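Local structure of putative N-acetylneuraminate lyase ([Ruminococcus] gnavus ATCC 29149, 6RB7) at residues A[125-139]-A[158-172]. The protein belongs to the dihydrodipicolinate synthetase family, whose members fold as beta/alpha barrels and commonly assemble as tetramers. Residues are numbered along the deposited sequence; the frame is centred on the assembly and turned at random.
Sequences ARHAEGLGVDAIAAI and ISAAAPNTDFVIYNI
Glu129 reaches from its helix into the type I turn Ala162-Thr165, its carboxylate gripping three donors of the turn. Glu129 OE1 takes the Thr165 hydroxyl on its anti lone pair (OG1 to OE1 2.7 Å) and, from the syn side, the backbone N of Asn164 at 2.8 Å. Asn164 ND2 meets Glu129 OE2 from above the carboxylate plane, 3.2 Å away. With CG anti to the backbone N (chi1 178°) and extended beyond it, the Glu129 chain carries its carboxylate from the helix to the turn. A water joins Thr165 OG1 to Val133 O.

Beside these hydrogen bonds the packing turns apolar. Ile136 CD1 lies 3.7 Å from Phe167 CD2, approaching the ring obliquely, and also touches Ala162 CB and Ile158 CG2; Ala138 CB sits 3.8 Å from Phe167 CZ. Four backbone hydrogen bonds hold the parallel strands in register, starting with Ile136 N to Asp166 O at 2.9 Å and ending with Tyr170 N to Ala138 O. On the other sheet face, Ala137 CB packs on Val168 CB.

Strands 135-138 and 166-171 are neighbours in the barrel, joined by helix 148-160 in a beta-alpha-beta crossover; strands 108-112 and 194-199 flank the pair, and helix 118-130 packs alongside helix 148-160.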
ATOM      1  N   ALA A 125      21.419  24.146  -6.734  1.00 12.22           N
ATOM      2  CA  ALA A 125      22.672  23.567  -6.209  1.00 13.29           C
ATOM      3  C   ALA A 125      23.822  24.563  -6.425  1.00 11.62           C
ATOM      4  O   ALA A 125      24.603  24.800  -5.498  1.00 14.02           O
ATOM      5  CB  ALA A 125      22.948  22.227  -6.835  1.00 14.67           C
ATOM      6  N   ARG A 126      23.956  25.064  -7.640  1.00 14.10           N
ATOM      7  CA  ARG A 126      25.060  25.991  -7.992  1.00 14.93           C
ATOM      8  C   ARG A 126      24.926  27.244  -7.140  1.00 13.95           C
ATOM      9  O   ARG A 126      25.957  27.720  -6.609  1.00 15.79           O
ATOM     10  CB  ARG A 126      24.983  26.318  -9.485  1.00 18.50           C
ATOM     11  CG  ARG A 126      26.090  27.217 -10.004  1.00 24.50           C
ATOM     12  CD  ARG A 126      25.845  27.374 -11.517  1.00 36.68           C
ATOM     13  NE  ARG A 126      26.020  26.070 -12.198  1.00 65.05           N
ATOM     14  CZ  ARG A 126      25.061  25.267 -12.714  1.00 69.98           C
ATOM     15  NH1 ARG A 126      23.781  25.609 -12.701  1.00 65.17           N
ATOM     16  NH2 ARG A 126      25.397  24.099 -13.242  1.00 54.53           N
ATOM     17  N   HIS A 127      23.705  27.766  -6.992  1.00 13.44           N
ATOM     18  CA  HIS A 127      23.453  28.976  -6.186  1.00 13.78           C
ATOM     19  C   HIS A 127      23.867  28.722  -4.734  1.00 15.32           C
ATOM     20  O   HIS A 127      24.514  29.600  -4.110  1.00 16.08           O
ATOM     21  CB  HIS A 127      22.011  29.415  -6.363  1.00 15.19           C
ATOM     22  CG  HIS A 127      21.607  30.528  -5.473  1.00 14.15           C
ATOM     23  ND1 HIS A 127      21.035  30.297  -4.231  1.00 15.88           N
ATOM     24  CD2 HIS A 127      21.647  31.865  -5.656  1.00 15.77           C
ATOM     25  CE1 HIS A 127      20.732  31.468  -3.706  1.00 16.16           C
ATOM     26  NE2 HIS A 127      21.093  32.452  -4.554  1.00 16.05           N
ATOM     27  N   ALA A 128      23.500  27.557  -4.184  1.00 12.98           N
ATOM     28  CA  ALA A 128      23.810  27.214  -2.788  1.00 14.66           C
ATOM     29  C   ALA A 128      25.321  27.106  -2.578  1.00 12.43           C
ATOM     30  O   ALA A 128      25.836  27.615  -1.560  1.00 14.15           O
ATOM     31  CB  ALA A 128      23.056  25.948  -2.378  1.00 13.49           C
ATOM     32  N   GLU A 129      26.035  26.462  -3.490  1.00 14.44           N
ATOM     33  CA  GLU A 129      27.500  26.346  -3.373  1.00 14.97           C
ATOM     34  C   GLU A 129      28.098  27.766  -3.455  1.00 15.13           C
ATOM     35  O   GLU A 129      29.053  28.078  -2.706  1.00 16.62           O
ATOM     36  CB  GLU A 129      28.070  25.417  -4.415  1.00 15.25           C
ATOM     37  CG  GLU A 129      29.574  25.352  -4.301  1.00 17.00           C
ATOM     38  CD  GLU A 129      30.231  24.202  -5.036  1.00 22.40           C
ATOM     39  OE1 GLU A 129      30.096  23.056  -4.612  1.00 17.94           O
ATOM     40  OE2 GLU A 129      30.900  24.480  -6.020  1.00 25.40           O
ATOM     41  N   GLY A 130      27.539  28.618  -4.271  1.00 16.22           N
ATOM     42  CA  GLY A 130      28.009  30.015  -4.390  1.00 17.49           C
ATOM     43  C   GLY A 130      27.903  30.767  -3.077  1.00 22.57           C
ATOM     44  O   GLY A 130      28.711  31.701  -2.840  1.00 19.49           O
ATOM     45  N   LEU A 131      26.947  30.414  -2.218  1.00 17.66           N
ATOM     46  CA  LEU A 131      26.766  31.062  -0.899  1.00 17.02           C
ATOM     47  C   LEU A 131      27.533  30.341   0.207  1.00 18.33           C
ATOM     48  O   LEU A 131      27.431  30.792   1.353  1.00 21.14           O
ATOM     49  CB  LEU A 131      25.264  31.091  -0.573  1.00 16.46           C
ATOM     50  CG  LEU A 131      24.450  32.050  -1.438  1.00 19.64           C
ATOM     51  CD1 LEU A 131      22.994  31.969  -1.027  1.00 21.43           C
ATOM     52  CD2 LEU A 131      24.936  33.490  -1.265  1.00 28.70           C
ATOM     53  N   GLY A 132      28.175  29.207  -0.075  1.00 17.80           N
ATOM     54  CA  GLY A 132      29.014  28.508   0.913  1.00 16.48           C
ATOM     55  C   GLY A 132      28.186  27.766   1.953  1.00 14.72           C
ATOM     56  O   GLY A 132      28.596  27.670   3.133  1.00 16.24           O
ATOM     57  N   VAL A 133      27.091  27.145   1.522  1.00 15.00           N
ATOM     58  CA  VAL A 133      26.336  26.275   2.456  1.00 13.99           C
ATOM     59  C   VAL A 133      27.236  25.093   2.845  1.00 13.61           C
ATOM     60  O   VAL A 133      28.170  24.719   2.102  1.00 14.39           O
ATOM     61  CB  VAL A 133      25.014  25.785   1.842  1.00 14.15           C
ATOM     62  CG1 VAL A 133      24.109  26.936   1.489  1.00 16.75           C
ATOM     63  CG2 VAL A 133      25.251  24.865   0.665  1.00 15.73           C
ATOM     64  N   ASP A 134      26.935  24.442   3.958  1.00 14.14           N
ATOM     65  CA  ASP A 134      27.669  23.251   4.408  1.00 15.10           C
ATOM     66  C   ASP A 134      27.313  22.063   3.530  1.00 12.50           C
ATOM     67  O   ASP A 134      28.229  21.282   3.139  1.00 14.02           O
ATOM     68  CB  ASP A 134      27.401  22.982   5.877  1.00 13.61           C
ATOM     69  CG  ASP A 134      27.946  24.124   6.721  1.00 18.07           C
ATOM     70  OD1 ASP A 134      29.176  24.120   6.962  1.00 19.02           O
ATOM     71  OD2 ASP A 134      27.164  25.044   7.026  1.00 17.58           O
ATOM     72  N   ALA A 135      26.033  21.897   3.226  1.00 12.40           N
ATOM     73  CA  ALA A 135      25.566  20.757   2.432  1.00 11.46           C
ATOM     74  C   ALA A 135      24.376  21.181   1.592  1.00 11.02           C
ATOM     75  O   ALA A 135      23.644  22.118   1.985  1.00 12.29           O
ATOM     76  CB  ALA A 135      25.201  19.589   3.351  1.00 12.62           C
ATOM     77  N   ILE A 136      24.147  20.428   0.541  1.00 12.11           N
ATOM     78  CA  ILE A 136      22.873  20.440  -0.189  1.00 12.24           C
ATOM     79  C   ILE A 136      22.191  19.095   0.034  1.00 11.77           C
ATOM     80  O   ILE A 136      22.869  18.115   0.378  1.00 12.67           O
ATOM     81  CB  ILE A 136      23.058  20.739  -1.688  1.00 11.95           C
ATOM     82  CG1 ILE A 136      24.032  19.759  -2.352  1.00 13.13           C
ATOM     83  CG2 ILE A 136      23.485  22.196  -1.865  1.00 12.99           C
ATOM     84  CD1 ILE A 136      23.889  19.771  -3.879  1.00 17.93           C
ATOM     85  N   ALA A 137      20.888  19.097  -0.145  1.00 10.42           N
ATOM     86  CA  ALA A 137      20.053  17.897   0.040  1.00  9.65           C
ATOM     87  C   ALA A 137      19.077  17.742  -1.103  1.00 11.15           C
ATOM     88  O   ALA A 137      18.731  18.735  -1.772  1.00 11.53           O
ATOM     89  CB  ALA A 137      19.320  17.955   1.357  1.00  9.82           C
ATOM     90  N   ALA A 138      18.567  16.522  -1.297  1.00 10.00           N
ATOM     91  CA  ALA A 138      17.565  16.276  -2.350  1.00  8.81           C
ATOM     92  C   ALA A 138      16.688  15.086  -1.964  1.00  9.40           C
ATOM     93  O   ALA A 138      17.198  13.999  -1.700  1.00  9.95           O
ATOM     94  CB  ALA A 138      18.236  16.034  -3.664  1.00 10.00           C
ATOM     95  N   ILE A 139      15.383  15.338  -1.987  1.00  9.71           N
ATOM     96  CA  ILE A 139      14.385  14.244  -2.121  1.00 10.94           C
ATOM     97  C   ILE A 139      14.597  13.548  -3.453  1.00 11.45           C
ATOM     98  O   ILE A 139      15.304  14.062  -4.340  1.00 10.18           O
ATOM     99  CB  ILE A 139      12.963  14.782  -1.955  1.00 10.06           C
ATOM    100  CG1 ILE A 139      12.582  15.806  -3.018  1.00 10.36           C
ATOM    101  CG2 ILE A 139      12.746  15.289  -0.539  1.00 12.25           C
ATOM    102  CD1 ILE A 139      11.097  16.070  -3.071  1.00 12.20           C
ATOM    103  N   ILE A 158      22.569  16.806  -9.699  1.00 13.31           N
ATOM    104  CA  ILE A 158      22.459  17.905  -8.719  1.00 11.48           C
ATOM    105  C   ILE A 158      23.816  18.058  -8.014  1.00 13.51           C
ATOM    106  O   ILE A 158      24.322  19.193  -7.903  1.00 13.60           O
ATOM    107  CB  ILE A 158      21.315  17.594  -7.725  1.00 11.30           C
ATOM    108  CG1 ILE A 158      19.977  17.605  -8.459  1.00 11.89           C
ATOM    109  CG2 ILE A 158      21.334  18.567  -6.568  1.00 13.62           C
ATOM    110  CD1 ILE A 158      18.814  17.052  -7.647  1.00 12.29           C
ATOM    111  N   SER A 159      24.421  16.959  -7.584  1.00 13.71           N
ATOM    112  CA  SER A 159      25.712  16.991  -6.873  1.00 13.61           C
ATOM    113  C   SER A 159      26.788  17.606  -7.797  1.00 16.20           C
ATOM    114  O   SER A 159      27.621  18.395  -7.291  1.00 14.29           O
ATOM    115  CB  SER A 159      26.079  15.620  -6.417  1.00 15.28           C
ATOM    116  OG  SER A 159      27.378  15.620  -5.800  1.00 16.14           O
ATOM    117  N   ALA A 160      26.788  17.270  -9.078  1.00 14.94           N
ATOM    118  CA  ALA A 160      27.839  17.761 -10.014  1.00 16.06           C
ATOM    119  C   ALA A 160      27.709  19.282 -10.198  1.00 18.29           C
ATOM    120  O   ALA A 160      28.710  19.898 -10.613  1.00 17.46           O
ATOM    121  CB  ALA A 160      27.699  17.054 -11.341  1.00 19.80           C
ATOM    122  N   ALA A 161      26.546  19.877  -9.953  1.00 14.77           N
ATOM    123  CA  ALA A 161      26.342  21.339 -10.059  1.00 16.55           C
ATOM    124  C   ALA A 161      26.911  22.048  -8.821  1.00 20.16           C
ATOM    125  O   ALA A 161      27.044  23.272  -8.866  1.00 19.52           O
ATOM    126  CB  ALA A 161      24.885  21.673 -10.266  1.00 18.63           C
ATOM    127  N   ALA A 162      27.147  21.309  -7.728  1.00 17.65           N
ATOM    128  CA  ALA A 162      27.749  21.810  -6.473  1.00 16.59           C
ATOM    129  C   ALA A 162      28.867  20.859  -6.105  1.00 15.50           C
ATOM    130  O   ALA A 162      28.831  20.166  -5.079  1.00 15.14           O
ATOM    131  CB  ALA A 162      26.729  21.917  -5.376  1.00 16.95           C
ATOM    132  N   PRO A 163      29.901  20.762  -6.963  1.00 15.74           N
ATOM    133  CA  PRO A 163      30.843  19.658  -6.866  1.00 16.59           C
ATOM    134  C   PRO A 163      31.779  19.704  -5.662  1.00 16.74           C
ATOM    135  O   PRO A 163      32.502  18.715  -5.451  1.00 18.54           O
ATOM    136  CB  PRO A 163      31.613  19.773  -8.186  1.00 20.51           C
ATOM    137  CG  PRO A 163      31.575  21.232  -8.490  1.00 20.50           C
ATOM    138  CD  PRO A 163      30.178  21.668  -8.100  1.00 17.25           C
ATOM    139  N   ASN A 164      31.790  20.812  -4.931  1.00 16.86           N
ATOM    140  CA  ASN A 164      32.646  20.984  -3.734  1.00 19.38           C
ATOM    141  C   ASN A 164      31.796  20.917  -2.475  1.00 18.80           C
ATOM    142  O   ASN A 164      32.306  21.302  -1.414  1.00 20.79           O
ATOM    143  CB  ASN A 164      33.366  22.337  -3.817  1.00 22.39           C
ATOM    144  CG  ASN A 164      34.200  22.397  -5.073  1.00 30.79           C
ATOM    145  OD1 ASN A 164      35.126  21.594  -5.208  1.00 31.88           O
ATOM    146  ND2 ASN A 164      33.835  23.268  -6.010  1.00 30.94           N
ATOM    147  N   THR A 165      30.537  20.474  -2.575  1.00 15.99           N
ATOM    148  CA  THR A 165      29.564  20.589  -1.469  1.00 14.05           C
ATOM    149  C   THR A 165      29.112  19.201  -1.006  1.00 13.50           C
ATOM    150  O   THR A 165      28.727  18.385  -1.836  1.00 14.21           O
ATOM    151  CB  THR A 165      28.395  21.495  -1.841  1.00 15.25           C
ATOM    152  OG1 THR A 165      28.889  22.790  -2.207  1.00 15.21           O
ATOM    153  CG2 THR A 165      27.460  21.721  -0.684  1.00 14.03           C
ATOM    154  N   ASP A 166      29.085  18.999   0.306  1.00 13.85           N
ATOM    155  CA  ASP A 166      28.487  17.793   0.923  1.00 13.71           C
ATOM    156  C   ASP A 166      27.044  17.595   0.422  1.00 13.88           C
ATOM    157  O   ASP A 166      26.314  18.574   0.216  1.00 12.80           O
ATOM    158  CB  ASP A 166      28.472  17.888   2.433  1.00 13.52           C
ATOM    159  CG  ASP A 166      29.835  17.861   3.110  1.00 16.56           C
ATOM    160  OD1 ASP A 166      30.837  17.476   2.463  1.00 18.39           O
ATOM    161  OD2 ASP A 166      29.881  18.199   4.285  1.00 15.23           O
ATOM    162  N   PHE A 167      26.639  16.339   0.262  1.00 12.47           N
ATOM    163  CA  PHE A 167      25.325  15.995  -0.332  1.00 12.84           C
ATOM    164  C   PHE A 167      24.604  15.030   0.614  1.00 12.65           C
ATOM    165  O   PHE A 167      25.136  13.954   0.978  1.00 11.98           O
ATOM    166  CB  PHE A 167      25.485  15.364  -1.701  1.00 13.33           C
ATOM    167  CG  PHE A 167      24.201  15.163  -2.458  1.00 12.70           C
ATOM    168  CD1 PHE A 167      23.383  14.073  -2.211  1.00 13.88           C
ATOM    169  CD2 PHE A 167      23.839  16.048  -3.456  1.00 15.79           C
ATOM    170  CE1 PHE A 167      22.211  13.894  -2.940  1.00 13.53           C
ATOM    171  CE2 PHE A 167      22.657  15.878  -4.167  1.00 16.55           C
ATOM    172  CZ  PHE A 167      21.856  14.796  -3.914  1.00 14.42           C
ATOM    173  N   VAL A 168      23.369  15.370   0.941  1.00 10.65           N
ATOM    174  CA  VAL A 168      22.443  14.545   1.780  1.00 11.36           C
ATOM    175  C   VAL A 168      21.276  14.049   0.944  1.00 11.14           C
ATOM    176  O   VAL A 168      20.523  14.862   0.378  1.00 10.86           O
ATOM    177  CB  VAL A 168      21.933  15.332   2.989  1.00 11.40           C
ATOM    178  CG1 VAL A 168      20.998  14.500   3.837  1.00 12.20           C
ATOM    179  CG2 VAL A 168      23.090  15.858   3.848  1.00 12.23           C
ATOM    180  N   ILE A 169      21.068  12.726   0.918  1.00 11.11           N
ATOM    181  CA  ILE A 169      19.863  12.142   0.292  1.00 10.81           C
ATOM    182  C   ILE A 169      18.722  12.251   1.290  1.00 11.86           C
ATOM    183  O   ILE A 169      18.931  11.863   2.452  1.00 12.06           O
ATOM    184  CB  ILE A 169      20.136  10.668  -0.031  1.00 11.66           C
ATOM    185  CG1 ILE A 169      21.278  10.528  -1.028  1.00 14.46           C
ATOM    186  CG2 ILE A 169      18.856   9.970  -0.470  1.00 13.38           C
ATOM    187  CD1 ILE A 169      21.873   9.128  -1.015  1.00 13.64           C
ATOM    188  N   TYR A 170      17.554  12.702   0.861  1.00 10.19           N
ATOM    189  CA  TYR A 170      16.366  12.763   1.737  1.00  9.44           C
ATOM    190  C   TYR A 170      15.442  11.616   1.350  1.00 12.42           C
ATOM    191  O   TYR A 170      14.826  11.651   0.262  1.00 11.74           O
ATOM    192  CB  TYR A 170      15.719  14.136   1.695  1.00 11.24           C
ATOM    193  CG  TYR A 170      14.806  14.400   2.863  1.00 10.29           C
ATOM    194  CD1 TYR A 170      13.626  13.724   2.998  1.00 13.18           C
ATOM    195  CD2 TYR A 170      15.150  15.312   3.860  1.00 11.85           C
ATOM    196  CE1 TYR A 170      12.763  13.981   4.052  1.00 16.94           C
ATOM    197  CE2 TYR A 170      14.328  15.516   4.959  1.00 14.92           C
ATOM    198  CZ  TYR A 170      13.150  14.821   5.075  1.00 18.44           C
ATOM    199  OH  TYR A 170      12.291  15.022   6.132  1.00 20.76           O
ATOM    200  N   ASN A 171      15.317  10.615   2.242  1.00 11.84           N
ATOM    201  CA  ASN A 171      14.471   9.425   1.997  1.00 10.62           C
ATOM    202  C   ASN A 171      13.092   9.665   2.590  1.00 10.80           C
ATOM    203  O   ASN A 171      12.980   9.813   3.799  1.00 12.37           O
ATOM    204  CB  ASN A 171      15.130   8.173   2.561  1.00 10.25           C
ATOM    205  CG  ASN A 171      14.386   6.909   2.222  1.00 12.83           C
ATOM    206  OD1 ASN A 171      13.972   6.747   1.076  1.00 12.69           O
ATOM    207  ND2 ASN A 171      14.186   6.029   3.208  1.00 12.02           N
ATOM    208  N   ILE A 172      12.073   9.738   1.750  0.50 11.11           N
ATOM    209  CA  ILE A 172      10.675   9.996   2.206  0.50 12.20           C
ATOM    210  C   ILE A 172       9.721   9.229   1.295  0.50 13.16           C
ATOM    211  O   ILE A 172       8.972   9.807   0.511  0.50 13.67           O
ATOM    212  CB  ILE A 172      10.428  11.508   2.317  0.50 16.10           C
ATOM    213  CG1 ILE A 172       9.032  11.782   2.888  0.50 20.24           C
ATOM    214  CG2 ILE A 172      10.713  12.237   1.013  0.50 19.47           C
ATOM    215  CD1 ILE A 172       8.968  13.022   3.741  0.50 17.87           C
TER
HETATM  216  O   HOH W   1      28.280  24.350 -11.092  1.00 48.38           O
HETATM  217  O   HOH W   2      28.890  25.189  -8.488  1.00 38.18           O
HETATM  218  O   HOH W   3      29.228  24.813  -0.378  1.00 21.65           O
HETATM  219  O   HOH W   4      30.593  21.053   1.910  1.00 25.08           O